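Local structure of large component of pyocin AP41 (Pseudomonas aeruginosa, 4UHQ) at residues 51-56 with 94-99; 15-20 with 114-119. The protein is the nuclease domain of a bacteriocin of the colicin/pyocin family and probably kills target bacteria by cutting their DNA as a metal-dependent HNH endonuclease. One frame throughout, in Å; residues are numbered along the deposited sequence.

Contact 1: 51-56 with 94-99; sequences QFWMAV and FEIHHV. With NI (nickel (II) ion), chain E.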
ATOM      1  N   GLN A  51      -3.561  -7.566   7.276  1.00 21.93           N
ATOM      2  CA  GLN A  51      -4.053  -8.618   6.399  0.50 21.83           C
ATOM      3  C   GLN A  51      -3.598  -8.355   4.975  1.00 20.70           C
ATOM      4  O   GLN A  51      -3.380  -9.296   4.198  1.00 22.16           O
ATOM      5  CB  GLN A  51      -5.586  -8.756   6.498  0.50 23.40           C
ATOM      6  CG  GLN A  51      -6.059  -9.176   7.885  0.50 24.83           C
ATOM      7  CD  GLN A  51      -7.530  -9.573   7.934  0.50 29.31           C
ATOM      8  OE1 GLN A  51      -8.047 -10.204   7.013  0.50 36.13           O
ATOM      9  NE2 GLN A  51      -8.200  -9.213   9.020  0.50 36.27           N
ATOM     10  N   PHE A  52      -3.421  -7.073   4.626  1.00 17.93           N
ATOM     11  CA  PHE A  52      -2.908  -6.735   3.312  1.00 18.59           C
ATOM     12  C   PHE A  52      -1.510  -7.343   3.135  1.00 19.02           C
ATOM     13  O   PHE A  52      -1.206  -7.988   2.123  1.00 19.09           O
ATOM     14  CB  PHE A  52      -2.847  -5.196   3.134  1.00 19.16           C
ATOM     15  CG  PHE A  52      -2.224  -4.788   1.846  1.00 17.45           C
ATOM     16  CD1 PHE A  52      -0.852  -4.601   1.760  1.00 18.60           C
ATOM     17  CD2 PHE A  52      -3.000  -4.552   0.744  1.00 19.49           C
ATOM     18  CE1 PHE A  52      -0.261  -4.260   0.538  1.00 18.12           C
ATOM     19  CE2 PHE A  52      -2.432  -4.147  -0.473  1.00 21.55           C
ATOM     20  CZ  PHE A  52      -1.051  -4.033  -0.582  1.00 18.73           C
ATOM     21  N   TRP A  53      -0.623  -7.101   4.089  1.00 16.56           N
ATOM     22  CA  TRP A  53       0.740  -7.581   3.870  1.00 16.16           C
ATOM     23  C   TRP A  53       0.779  -9.096   3.995  1.00 18.57           C
ATOM     24  O   TRP A  53       1.590  -9.750   3.328  1.00 19.31           O
ATOM     25  CB  TRP A  53       1.725  -6.926   4.812  1.00 18.26           C
ATOM     26  CG  TRP A  53       1.913  -5.468   4.422  1.00 18.18           C
ATOM     27  CD1 TRP A  53       1.510  -4.389   5.136  1.00 18.66           C
ATOM     28  CD2 TRP A  53       2.494  -4.980   3.201  1.00 18.15           C
ATOM     29  NE1 TRP A  53       1.837  -3.233   4.444  1.00 19.03           N
ATOM     30  CE2 TRP A  53       2.408  -3.562   3.251  1.00 19.05           C
ATOM     31  CE3 TRP A  53       3.030  -5.594   2.052  1.00 17.82           C
ATOM     32  CZ2 TRP A  53       2.892  -2.740   2.237  1.00 18.84           C
ATOM     33  CZ3 TRP A  53       3.533  -4.756   1.047  1.00 19.22           C
ATOM     34  CH2 TRP A  53       3.437  -3.345   1.141  1.00 18.79           C
ATOM     35  N   MET A  54      -0.094  -9.697   4.824  1.00 20.46           N
ATOM     36  CA  MET A  54      -0.164 -11.184   4.824  1.00 21.50           C
ATOM     37  C   MET A  54      -0.626 -11.712   3.460  1.00 21.17           C
ATOM     38  O   MET A  54      -0.121 -12.750   3.002  1.00 22.49           O
ATOM     39  CB  MET A  54      -1.098 -11.657   5.918  1.00 25.25           C
ATOM     40  CG  MET A  54      -0.651 -11.162   7.254  1.00 36.62           C
ATOM     41  SD  MET A  54      -0.802 -12.514   8.388  1.00 54.30           S
ATOM     42  CE  MET A  54      -0.007 -13.812   7.363  1.00 35.94           C
ATOM     43  N   ALA A  55      -1.556 -11.018   2.801  1.00 21.08           N
ATOM     44  CA  ALA A  55      -1.966 -11.433   1.455  1.00 22.57           C
ATOM     45  C   ALA A  55      -0.796 -11.360   0.483  1.00 21.43           C
ATOM     46  O   ALA A  55      -0.610 -12.269  -0.337  1.00 24.11           O
ATOM     47  CB  ALA A  55      -3.125 -10.558   0.946  1.00 23.00           C
ATOM     48  N   VAL A  56      -0.006 -10.299   0.578  1.00 19.92           N
ATOM     49  CA  VAL A  56       1.218 -10.207  -0.234  1.00 17.32           C
ATOM     50  C   VAL A  56       2.094 -11.422   0.010  1.00 21.37           C
ATOM     51  O   VAL A  56       2.662 -12.017  -0.911  1.00 23.25           O
ATOM     52  CB  VAL A  56       1.961  -8.905   0.076  1.00 17.80           C
ATOM     53  CG1 VAL A  56       3.376  -8.857  -0.532  1.00 20.51           C
ATOM     54  CG2 VAL A  56       1.118  -7.707  -0.438  1.00 20.27           C
ATOM     55  N   PHE A  94       7.363   0.714   3.341  1.00 18.01           N
ATOM     56  CA  PHE A  94       6.350   1.004   2.338  1.00 18.05           C
ATOM     57  C   PHE A  94       5.005   1.289   3.012  1.00 19.19           C
ATOM     58  O   PHE A  94       4.608   0.636   3.987  1.00 18.98           O
ATOM     59  CB  PHE A  94       6.247  -0.179   1.349  1.00 19.17           C
ATOM     60  CG  PHE A  94       7.418  -0.279   0.423  1.00 17.66           C
ATOM     61  CD1 PHE A  94       7.431   0.413  -0.748  1.00 21.26           C
ATOM     62  CD2 PHE A  94       8.460  -1.148   0.711  1.00 19.08           C
ATOM     63  CE1 PHE A  94       8.514   0.321  -1.630  1.00 21.71           C
ATOM     64  CE2 PHE A  94       9.536  -1.242  -0.159  1.00 19.34           C
ATOM     65  CZ  PHE A  94       9.549  -0.545  -1.319  1.00 21.24           C
ATOM     66  N   GLU A  95       4.330   2.296   2.482  1.00 17.42           N
ATOM     67  CA  GLU A  95       3.077   2.794   3.033  1.00 17.25           C
ATOM     68  C   GLU A  95       1.934   2.607   2.074  1.00 16.55           C
ATOM     69  O   GLU A  95       2.134   2.644   0.869  1.00 16.54           O
ATOM     70  CB  GLU A  95       3.226   4.318   3.374  1.00 18.51           C
ATOM     71  CG  GLU A  95       4.200   4.470   4.568  1.00 19.20           C
ATOM     72  CD  GLU A  95       4.500   5.877   4.969  1.00 24.83           C
ATOM     73  OE1 GLU A  95       4.062   6.804   4.251  1.00 23.29           O
ATOM     74  OE2 GLU A  95       5.209   6.047   5.994  1.00 27.48           O
ATOM     75  N   ILE A  96       0.730   2.417   2.616  1.00 16.48           N
ATOM     76  CA  ILE A  96      -0.479   2.362   1.816  1.00 16.40           C
ATOM     77  C   ILE A  96      -1.111   3.756   1.856  1.00 18.25           C
ATOM     78  O   ILE A  96      -1.471   4.237   2.942  1.00 22.11           O
ATOM     79  CB  ILE A  96      -1.437   1.318   2.383  1.00 17.45           C
ATOM     80  CG1 ILE A  96      -0.774  -0.050   2.464  1.00 19.94           C
ATOM     81  CG2 ILE A  96      -2.694   1.259   1.468  1.00 21.70           C
ATOM     82  CD1 ILE A  96      -1.611  -1.048   3.283  1.00 23.66           C
ATOM     83  N   HIS A  97      -1.127   4.440   0.719  1.00 15.90           N
ATOM     84  CA  HIS A  97      -1.687   5.796   0.649  1.00 16.39           C
ATOM     85  C   HIS A  97      -3.069   5.770   0.011  1.00 17.17           C
ATOM     86  O   HIS A  97      -3.343   5.033  -0.949  1.00 16.88           O
ATOM     87  CB  HIS A  97      -0.703   6.688  -0.143  1.00 17.16           C
ATOM     88  CG  HIS A  97      -1.287   7.930  -0.774  1.00 16.86           C
ATOM     89  ND1 HIS A  97      -1.661   9.074  -0.070  1.00 17.68           N
ATOM     90  CD2 HIS A  97      -1.451   8.235  -2.089  1.00 17.21           C
ATOM     91  CE1 HIS A  97      -2.066   9.997  -0.925  1.00 18.13           C
ATOM     92  NE2 HIS A  97      -1.953   9.512  -2.158  1.00 17.73           N
ATOM     93  N   HIS A  98      -3.960   6.568   0.589  1.00 16.32           N
ATOM     94  CA  HIS A  98      -5.290   6.758   0.035  1.00 17.26           C
ATOM     95  C   HIS A  98      -5.228   7.840  -1.038  1.00 16.82           C
ATOM     96  O   HIS A  98      -4.938   8.998  -0.768  1.00 17.77           O
ATOM     97  CB  HIS A  98      -6.272   7.140   1.166  1.00 18.06           C
ATOM     98  CG  HIS A  98      -6.549   5.986   2.083  1.00 16.71           C
ATOM     99  ND1 HIS A  98      -5.764   5.684   3.182  1.00 19.71           N
ATOM    100  CD2 HIS A  98      -7.531   5.053   2.035  1.00 18.74           C
ATOM    101  CE1 HIS A  98      -6.242   4.577   3.754  1.00 20.61           C
ATOM    102  NE2 HIS A  98      -7.311   4.176   3.076  1.00 17.68           N
ATOM    103  N   VAL A  99      -5.479   7.430  -2.279  1.00 16.89           N
ATOM    104  CA  VAL A  99      -5.290   8.265  -3.462  1.00 18.86           C
ATOM    105  C   VAL A  99      -6.126   9.535  -3.374  1.00 18.35           C
ATOM    106  O   VAL A  99      -5.615  10.634  -3.601  1.00 20.18           O
ATOM    107  CB  VAL A  99      -5.648   7.475  -4.726  1.00 17.69           C
ATOM    108  CG1 VAL A  99      -5.556   8.336  -5.955  1.00 20.67           C
ATOM    109  CG2 VAL A  99      -4.669   6.299  -4.907  1.00 19.81           C
TER
HETATM  110 NI    NI E1778      -1.799   9.607   1.944  1.00 18.20          NI
HETATM  111  O   HOH W   1       2.091  -0.391   4.944  1.00 24.49           O
HETATM  112  O   HOH W   2      -3.816  10.179   1.431  1.00 17.49           O
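Ile96 holds CG1 anti to its carbonyl carbon (chi1 -57°) and runs on extended to CD1, which reaches the Phe52 ring. Phe52 swings CG anti to its own backbone N (chi1 175°), and its ring meets that methyl. Here helix 45-57 packs on strand 95-98, the first strand of the HNH (beta-beta-alpha-metal) motif. Ile96 CD1 lies over one face of Phe52, offset toward the rim, and is 3.9 Å from Phe52 CD1. This is a CH-pi contact, 24° off the ring normal. The side chains come from opposite sides and overlap along their lengths. Phe52 also presses CD1 over the centre of one face of the Trp53 indole, and Ile96 CD1 reaches both rings.

Phe94 O and Ile96 CD1 both approach the Trp53 indole obliquely. Trp53 CH2 is 4.2 Å from Phe94 CB, while the Phe94 ring turns away. The polar link is made by one water. It lies at the indole edge, in plane, and accepts from Trp53 NE1 at 2.9 Å. The same water donates to Phe94 O, also at 2.9 Å. It thus satisfies the indole N-H and joins the helix to the residue just before strand 95-98. Ile33 and Leu37 of helix 31-37 pack on Phe52 from outside the contact.

Strand alternation sends Ile96 to the helix and its neighbour His97 to the other side of the strand, where the metal is. His122 and His126 of helix 119-132 complete the protein ligands. Glu95 OE1 bonds to His122 ND1, so it probably orients that ligand from the second shell. His97 ND1 binds the nickel ion at 2.1 Å, and a water binds the same ion at 2.2 Å.

Contact 2: 15-20 with 114-119; sequences GNWLAG and LVIVTP
This is a small, buried, apolar contact between the loop that precedes strand 27-28 and the central strand, 114-117, of the three-stranded antiparallel sheet. Ile116 carries the strand's side of it. Its two branches part: CG1 meets Trp17 CZ3 at 3.8 Å, and CG2 meets Leu18 CD2 at 3.8 Å. Both partners lie at an angle across the isoleucine.

Trp17 places CG between its backbone N and carbonyl carbon (chi1 76°). The indole then lies against its neighbour, with Leu18 CG 3.6 Å above the centre of one face. The two side chains therefore reach Ile116 as a pair. Trp53 and Val56 of helix 45-57 also touch Trp17. Trp17 NE1 is bonded to Ala62 O.

Asn16 to Ala19 form a type I turn. Within it, Leu18 N donates to Asn16 OD1 at 3.1 Å. The bond is fairly straight, with the donor tilted 26° from the carbonyl plane. That bond makes an Asx turn. The loop packs against the second strand of the HNH motif, whose helix starts after the N-cap residue Thr118.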
ATOM      1  N   GLY A  15       5.464  -7.925 -13.510  1.00 41.13           N
ATOM      2  CA  GLY A  15       6.769  -7.345 -13.304  1.00 42.72           C
ATOM      3  C   GLY A  15       6.955  -6.954 -11.857  1.00 37.59           C
ATOM      4  O   GLY A  15       6.320  -7.494 -10.951  1.00 39.21           O
ATOM      5  N   ASN A  16       7.837  -5.999 -11.631  1.00 31.91           N
ATOM      6  CA  ASN A  16       8.153  -5.643 -10.257  1.00 29.00           C
ATOM      7  C   ASN A  16       7.141  -4.678  -9.721  1.00 29.50           C
ATOM      8  O   ASN A  16       7.180  -3.509 -10.032  1.00 29.64           O
ATOM      9  CB  ASN A  16       9.575  -5.068 -10.192  1.00 31.56           C
ATOM     10  CG  ASN A  16      10.012  -4.765  -8.774  1.00 30.81           C
ATOM     11  OD1 ASN A  16       9.173  -4.630  -7.870  1.00 30.09           O
ATOM     12  ND2 ASN A  16      11.322  -4.649  -8.573  1.00 37.27           N
ATOM     13  N   TRP A  17       6.222  -5.171  -8.902  1.00 24.63           N
ATOM     14  CA  TRP A  17       5.066  -4.373  -8.572  1.00 24.11           C
ATOM     15  C   TRP A  17       5.359  -3.223  -7.633  1.00 24.54           C
ATOM     16  O   TRP A  17       4.507  -2.342  -7.510  1.00 26.94           O
ATOM     17  CB  TRP A  17       3.929  -5.242  -7.998  1.00 25.37           C
ATOM     18  CG  TRP A  17       4.071  -5.716  -6.586  1.00 27.12           C
ATOM     19  CD1 TRP A  17       4.901  -6.678  -6.151  1.00 29.27           C
ATOM     20  CD2 TRP A  17       3.327  -5.250  -5.420  1.00 20.84           C
ATOM     21  NE1 TRP A  17       4.753  -6.870  -4.787  1.00 29.41           N
ATOM     22  CE2 TRP A  17       3.788  -6.004  -4.326  1.00 22.28           C
ATOM     23  CE3 TRP A  17       2.323  -4.301  -5.219  1.00 24.16           C
ATOM     24  CZ2 TRP A  17       3.284  -5.852  -3.034  1.00 24.11           C
ATOM     25  CZ3 TRP A  17       1.801  -4.137  -3.918  1.00 22.82           C
ATOM     26  CH2 TRP A  17       2.301  -4.914  -2.845  1.00 21.45           C
ATOM     27  N   LEU A  18       6.532  -3.206  -6.996  1.00 21.63           N
ATOM     28  CA  LEU A  18       6.830  -2.111  -6.055  1.00 22.72           C
ATOM     29  C   LEU A  18       7.856  -1.121  -6.600  1.00 25.62           C
ATOM     30  O   LEU A  18       8.168  -0.136  -5.919  1.00 26.17           O
ATOM     31  CB  LEU A  18       7.336  -2.674  -4.720  1.00 24.02           C
ATOM     32  CG  LEU A  18       6.291  -3.419  -3.932  1.00 22.19           C
ATOM     33  CD1 LEU A  18       7.041  -4.049  -2.732  1.00 28.81           C
ATOM     34  CD2 LEU A  18       5.241  -2.483  -3.446  1.00 22.78           C
ATOM     35  N   ALA A  19       8.393  -1.377  -7.791  1.00 26.87           N
ATOM     36  CA  ALA A  19       9.458  -0.521  -8.309  1.00 28.93           C
ATOM     37  C   ALA A  19       9.010   0.937  -8.416  1.00 29.62           C
ATOM     38  O   ALA A  19       9.794   1.870  -8.184  1.00 33.08           O
ATOM     39  CB  ALA A  19       9.942  -1.049  -9.663  1.00 31.97           C
ATOM     40  N   GLY A  20       7.757   1.133  -8.781  1.00 27.07           N
ATOM     41  CA  GLY A  20       7.270   2.488  -8.996  1.00 29.96           C
ATOM     42  C   GLY A  20       6.803   3.202  -7.745  1.00 28.17           C
ATOM     43  O   GLY A  20       6.300   4.331  -7.845  1.00 26.28           O
ATOM     44  N   LEU A 114      -6.395   2.817  -3.172  1.00 17.11           N
ATOM     45  CA  LEU A 114      -5.086   2.606  -2.487  1.00 18.09           C
ATOM     46  C   LEU A 114      -3.945   2.505  -3.486  1.00 17.25           C
ATOM     47  O   LEU A 114      -4.120   1.926  -4.578  1.00 18.28           O
ATOM     48  CB  LEU A 114      -5.075   1.308  -1.668  1.00 16.35           C
ATOM     49  CG  LEU A 114      -6.222   1.203  -0.700  1.00 18.08           C
ATOM     50  CD1 LEU A 114      -6.134  -0.123   0.052  1.00 20.35           C
ATOM     51  CD2 LEU A 114      -6.277   2.368   0.282  1.00 20.20           C
ATOM     52  N   VAL A 115      -2.803   3.064  -3.102  1.00 17.06           N
ATOM     53  CA  VAL A 115      -1.545   2.750  -3.799  1.00 17.91           C
ATOM     54  C   VAL A 115      -0.491   2.440  -2.769  1.00 17.84           C
ATOM     55  O   VAL A 115      -0.638   2.770  -1.576  1.00 17.18           O
ATOM     56  CB  VAL A 115      -1.058   3.906  -4.698  1.00 17.50           C
ATOM     57  CG1 VAL A 115      -1.979   4.090  -5.896  1.00 18.66           C
ATOM     58  CG2 VAL A 115      -0.941   5.237  -3.866  1.00 18.00           C
ATOM     59  N   ILE A 116       0.603   1.798  -3.205  1.00 16.22           N
ATOM     60  CA  ILE A 116       1.772   1.679  -2.336  1.00 16.20           C
ATOM     61  C   ILE A 116       2.799   2.714  -2.752  1.00 17.81           C
ATOM     62  O   ILE A 116       3.009   2.937  -3.951  1.00 16.76           O
ATOM     63  CB  ILE A 116       2.439   0.286  -2.393  1.00 16.55           C
ATOM     64  CG1 ILE A 116       1.432  -0.826  -2.098  1.00 18.26           C
ATOM     65  CG2 ILE A 116       3.602   0.216  -1.397  1.00 16.97           C
ATOM     66  CD1 ILE A 116       0.638  -0.662  -0.771  1.00 18.46           C
ATOM     67  N   VAL A 117       3.352   3.405  -1.751  1.00 16.66           N
ATOM     68  CA  VAL A 117       4.337   4.469  -1.925  1.00 16.97           C
ATOM     69  C   VAL A 117       5.418   4.320  -0.882  1.00 18.39           C
ATOM     70  O   VAL A 117       5.223   3.718   0.189  1.00 18.83           O
ATOM     71  CB  VAL A 117       3.706   5.870  -1.791  1.00 17.58           C
ATOM     72  CG1 VAL A 117       2.930   6.230  -3.057  1.00 19.37           C
ATOM     73  CG2 VAL A 117       2.784   5.902  -0.538  1.00 19.26           C
ATOM     74  N   THR A 118       6.600   4.841  -1.171  1.00 18.03           N
ATOM     75  CA  THR A 118       7.622   4.922  -0.116  1.00 18.73           C
ATOM     76  C   THR A 118       7.267   6.060   0.845  1.00 19.20           C
ATOM     77  O   THR A 118       6.477   6.945   0.499  1.00 19.10           O
ATOM     78  CB  THR A 118       9.026   5.188  -0.659  1.00 20.21           C
ATOM     79  OG1 THR A 118       9.004   6.425  -1.382  1.00 20.77           O
ATOM     80  CG2 THR A 118       9.414   4.095  -1.579  1.00 20.17           C
ATOM     81  N   PRO A 119       7.845   6.076   2.034  1.00 18.92           N
ATOM     82  CA  PRO A 119       7.551   7.204   2.928  1.00 19.32           C
ATOM     83  C   PRO A 119       7.895   8.546   2.304  1.00 21.09           C
ATOM     84  O   PRO A 119       7.116   9.546   2.465  1.00 21.65           O
ATOM     85  CB  PRO A 119       8.425   6.932   4.142  1.00 21.84           C
ATOM     86  CG  PRO A 119       8.538   5.414   4.166  1.00 21.14           C
ATOM     87  CD  PRO A 119       8.614   5.013   2.723  1.00 21.19           C
TER

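In the fold
From the N terminus, the loop at 15-20 comes first, followed by helix 45-57, strand 95-98 and strand 114-117. Contact 2 closes the longer loop, with 93 residues between its segments. Contact 1 closes a shorter one of 37 residues that lies wholly within it, so the two nest and do not cross. They meet on the sheet, where the second segments of both contacts are antiparallel neighbours. Glu95 N to Val117 O and His97 N to Val115 O are probable hydrogen bonds between them. Ile96 packs on Ile116. Together the contacts tie the N-terminal loop and helix 45-57 to the HNH strands.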